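Local structure of CurM Sulfotransferase (Moorea producta, 4GBM) at residues I34-S39 against A155-I160. The protein is a sulfotransferase domain of the curacin biosynthetic pathway that binds adenosine-3'-5'-diphosphate and probably transfers a sulfo group from PAPS to a polyketide intermediate. The protein carries 2 engineered substitutions. Sequence-based numbering, arbitrary orientation.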
ATOM      1  N   ILE A  34       9.595   5.019  -9.762  1.00 10.33           N
ATOM      2  CA  ILE A  34       8.362   5.480  -9.128  1.00  9.48           C
ATOM      3  C   ILE A  34       8.529   5.438  -7.616  1.00  9.72           C
ATOM      4  O   ILE A  34       9.643   5.276  -7.115  1.00 11.01           O
ATOM      5  CB  ILE A  34       7.114   4.681  -9.602  1.00  9.60           C
ATOM      6  CG1 ILE A  34       7.210   3.196  -9.221  1.00  9.54           C
ATOM      7  CG2 ILE A  34       6.903   4.878 -11.115  1.00 11.36           C
ATOM      8  CD1 ILE A  34       5.898   2.435  -9.401  1.00 10.70           C
ATOM      9  N   ILE A  35       7.429   5.631  -6.896  1.00  9.30           N
ATOM     10  CA  ILE A  35       7.438   5.544  -5.439  1.00  8.58           C
ATOM     11  C   ILE A  35       6.586   4.351  -5.026  1.00  8.47           C
ATOM     12  O   ILE A  35       5.453   4.216  -5.481  1.00  9.33           O
ATOM     13  CB  ILE A  35       6.865   6.833  -4.816  1.00  8.68           C
ATOM     14  CG1 ILE A  35       7.721   8.034  -5.228  1.00 10.14           C
ATOM     15  CG2 ILE A  35       6.783   6.703  -3.283  1.00 10.54           C
ATOM     16  CD1 ILE A  35       6.988   9.384  -5.130  1.00 12.68           C
ATOM     17  N   PHE A  36       7.143   3.475  -4.187  1.00  8.34           N
ATOM     18  CA  PHE A  36       6.375   2.353  -3.625  1.00  8.00           C
ATOM     19  C   PHE A  36       6.101   2.562  -2.147  1.00  7.52           C
ATOM     20  O   PHE A  36       6.960   3.072  -1.422  1.00  9.66           O
ATOM     21  CB  PHE A  36       7.132   1.033  -3.790  1.00  8.29           C
ATOM     22  CG  PHE A  36       7.199   0.540  -5.204  1.00  8.22           C
ATOM     23  CD1 PHE A  36       6.135  -0.165  -5.761  1.00  9.24           C
ATOM     24  CD2 PHE A  36       8.329   0.772  -5.982  1.00 10.10           C
ATOM     25  CE1 PHE A  36       6.197  -0.626  -7.077  1.00 11.93           C
ATOM     26  CE2 PHE A  36       8.404   0.316  -7.301  1.00 11.66           C
ATOM     27  CZ  PHE A  36       7.340  -0.390  -7.848  1.00 11.94           C
ATOM     28  N   ILE A  37       4.905   2.186  -1.697  1.00  8.00           N
ATOM     29  CA  ILE A  37       4.645   2.096  -0.255  1.00  6.80           C
ATOM     30  C   ILE A  37       4.581   0.615   0.096  1.00  7.57           C
ATOM     31  O   ILE A  37       3.711  -0.108  -0.394  1.00  7.52           O
ATOM     32  CB  ILE A  37       3.336   2.803   0.190  1.00  7.21           C
ATOM     33  CG1 ILE A  37       3.422   4.311  -0.067  1.00  8.59           C
ATOM     34  CG2 ILE A  37       3.072   2.533   1.685  1.00  6.90           C
ATOM     35  CD1 ILE A  37       2.085   5.065   0.064  1.00  8.47           C
ATOM     36  N   LEU A  38       5.521   0.171   0.926  1.00  7.37           N
ATOM     37  CA  LEU A  38       5.575  -1.227   1.364  1.00  6.94           C
ATOM     38  C   LEU A  38       5.174  -1.353   2.820  1.00  6.97           C
ATOM     39  O   LEU A  38       5.670  -0.615   3.680  1.00  7.48           O
ATOM     40  CB  LEU A  38       6.985  -1.790   1.197  1.00  8.33           C
ATOM     41  CG  LEU A  38       7.621  -1.702  -0.192  1.00  8.52           C
ATOM     42  CD1 LEU A  38       8.989  -2.342  -0.152  1.00 10.78           C
ATOM     43  CD2 LEU A  38       6.742  -2.342  -1.268  1.00 11.27           C
ATOM     44  N   SER A  39       4.298  -2.307   3.108  1.00  6.88           N
ATOM     45  CA  SER A  39       3.865  -2.510   4.487  1.00  7.24           C
ATOM     46  C   SER A  39       3.170  -3.830   4.674  1.00  7.65           C
ATOM     47  O   SER A  39       2.764  -4.476   3.709  1.00  8.85           O
ATOM     48  CB  SER A  39       2.881  -1.404   4.910  1.00  9.18           C
ATOM     49  OG  SER A  39       1.648  -1.557   4.228  1.00 10.31           O
ATOM     50  N   ALA A 155      13.821   1.796 -12.740  1.00 11.74           N
ATOM     51  CA  ALA A 155      15.136   2.213 -12.294  1.00 13.10           C
ATOM     52  C   ALA A 155      15.058   3.301 -11.226  1.00 12.14           C
ATOM     53  O   ALA A 155      14.368   4.305 -11.404  1.00 14.46           O
ATOM     54  CB  ALA A 155      15.961   2.689 -13.486  1.00 12.93           C
ATOM     55  N   ASN A 156      15.781   3.084 -10.124  1.00 12.23           N
ATOM     56  CA  ASN A 156      15.939   4.052  -9.032  0.60 13.29           C
ATOM     57  C   ASN A 156      14.643   4.491  -8.358  1.00 12.17           C
ATOM     58  O   ASN A 156      14.495   5.641  -7.931  1.00 13.57           O
ATOM     59  CB  ASN A 156      16.796   5.247  -9.471  0.60 15.39           C
ATOM     60  CG  ASN A 156      18.219   4.843  -9.809  0.60 18.16           C
ATOM     61  OD1 ASN A 156      18.546   4.597 -10.971  0.60 21.89           O
ATOM     62  ND2 ASN A 156      19.067   4.744  -8.787  0.60 23.15           N
ATOM     63  N   SER A 157      13.709   3.554  -8.217  1.00 10.74           N
ATOM     64  CA  SER A 157      12.496   3.845  -7.445  1.00  9.76           C
ATOM     65  C   SER A 157      12.818   4.149  -5.983  1.00  9.89           C
ATOM     66  O   SER A 157      13.852   3.724  -5.453  1.00 10.35           O
ATOM     67  CB  SER A 157      11.511   2.672  -7.498  1.00  9.10           C
ATOM     68  OG  SER A 157      11.083   2.443  -8.829  1.00 11.17           O
ATOM     69  N   LYS A 158      11.921   4.889  -5.340  1.00  9.20           N
ATOM     70  CA  LYS A 158      12.024   5.136  -3.911  1.00  9.13           C
ATOM     71  C   LYS A 158      10.991   4.303  -3.167  1.00  8.62           C
ATOM     72  O   LYS A 158       9.885   4.071  -3.663  1.00  9.81           O
ATOM     73  CB  LYS A 158      11.835   6.620  -3.605  1.00  9.70           C
ATOM     74  CG  LYS A 158      13.057   7.461  -3.938  1.00 12.63           C
ATOM     75  CD  LYS A 158      12.850   8.909  -3.519  1.00 15.20           C
ATOM     76  CE  LYS A 158      14.090   9.746  -3.791  1.00 18.28           C
ATOM     77  NZ  LYS A 158      14.397   9.857  -5.245  1.00 21.58           N
ATOM     78  N   TYR A 159      11.378   3.850  -1.982  1.00  8.59           N
ATOM     79  CA  TYR A 159      10.547   2.975  -1.166  1.00  8.20           C
ATOM     80  C   TYR A 159      10.231   3.595   0.172  1.00  8.53           C
ATOM     81  O   TYR A 159      11.134   3.959   0.930  1.00  9.01           O
ATOM     82  CB  TYR A 159      11.262   1.643  -0.962  1.00  8.76           C
ATOM     83  CG  TYR A 159      11.399   0.893  -2.247  1.00  8.41           C
ATOM     84  CD1 TYR A 159      10.409   0.009  -2.660  1.00  8.16           C
ATOM     85  CD2 TYR A 159      12.512   1.073  -3.070  1.00  8.84           C
ATOM     86  CE1 TYR A 159      10.518  -0.680  -3.855  1.00 10.27           C
ATOM     87  CE2 TYR A 159      12.632   0.390  -4.272  1.00  9.14           C
ATOM     88  CZ  TYR A 159      11.634  -0.492  -4.651  1.00  8.72           C
ATOM     89  OH  TYR A 159      11.745  -1.172  -5.830  1.00 10.98           O
ATOM     90  N   ILE A 160       8.936   3.729   0.444  1.00  7.81           N
ATOM     91  CA  ILE A 160       8.462   4.138   1.757  1.00  7.99           C
ATOM     92  C   ILE A 160       8.082   2.875   2.517  1.00  7.62           C
ATOM     93  O   ILE A 160       7.167   2.156   2.105  1.00  8.90           O
ATOM     94  CB  ILE A 160       7.231   5.054   1.643  1.00  7.63           C
ATOM     95  CG1 ILE A 160       7.545   6.294   0.804  1.00  8.03           C
ATOM     96  CG2 ILE A 160       6.719   5.449   3.038  1.00  7.60           C
ATOM     97  CD1 ILE A 160       6.279   7.056   0.377  1.00  8.26           C
TER
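Phe36 and Tyr159 lie side by side on neighbouring parallel strands, 35-39 and 158-163, in the central sheet of the sulfotransferase fold, which is related to that of P-loop NTPases. A ladder of four backbone hydrogen bonds joins the strands, among them Ile160 N to Phe36 O at 2.8 Å. The two rings leave the same face as bridge partners, and matching first torsions, CG beside the backbone N, keep them alongside. They are nearly parallel (12°) yet offset so far that they barely overlap; Phe36 CD2 meets Tyr159 CE1 at 3.4 Å. A large flat ring suits Tyr159 because it spans both Phe36 and Leu38, whose CD1 lies 3.7 Å from Tyr159 CD1, while Glu151 satisfies the buried hydroxyl. Were Tyr159 replaced by alanine, Phe36 and Leu38 would probably lose the ring they share and Glu151 its hydroxyl partner. On the other face, branched isoleucines pack against helices 45-53 and 228-239: Ile160 CD1 reaches Ile35 CG2 at 3.7 Å and also borders Ile37 CG1. Packing is looser at partly exposed Lys158, whose aliphatic stem starts on the isoleucine face while its amine leads away from strand 35-39. Where the pairing begins, the short side chain of Ser157 points toward Ile34, and its OG accepts a hydrogen bond from Ile34 N at 3.1 Å, with an N-H...O angle of 160°.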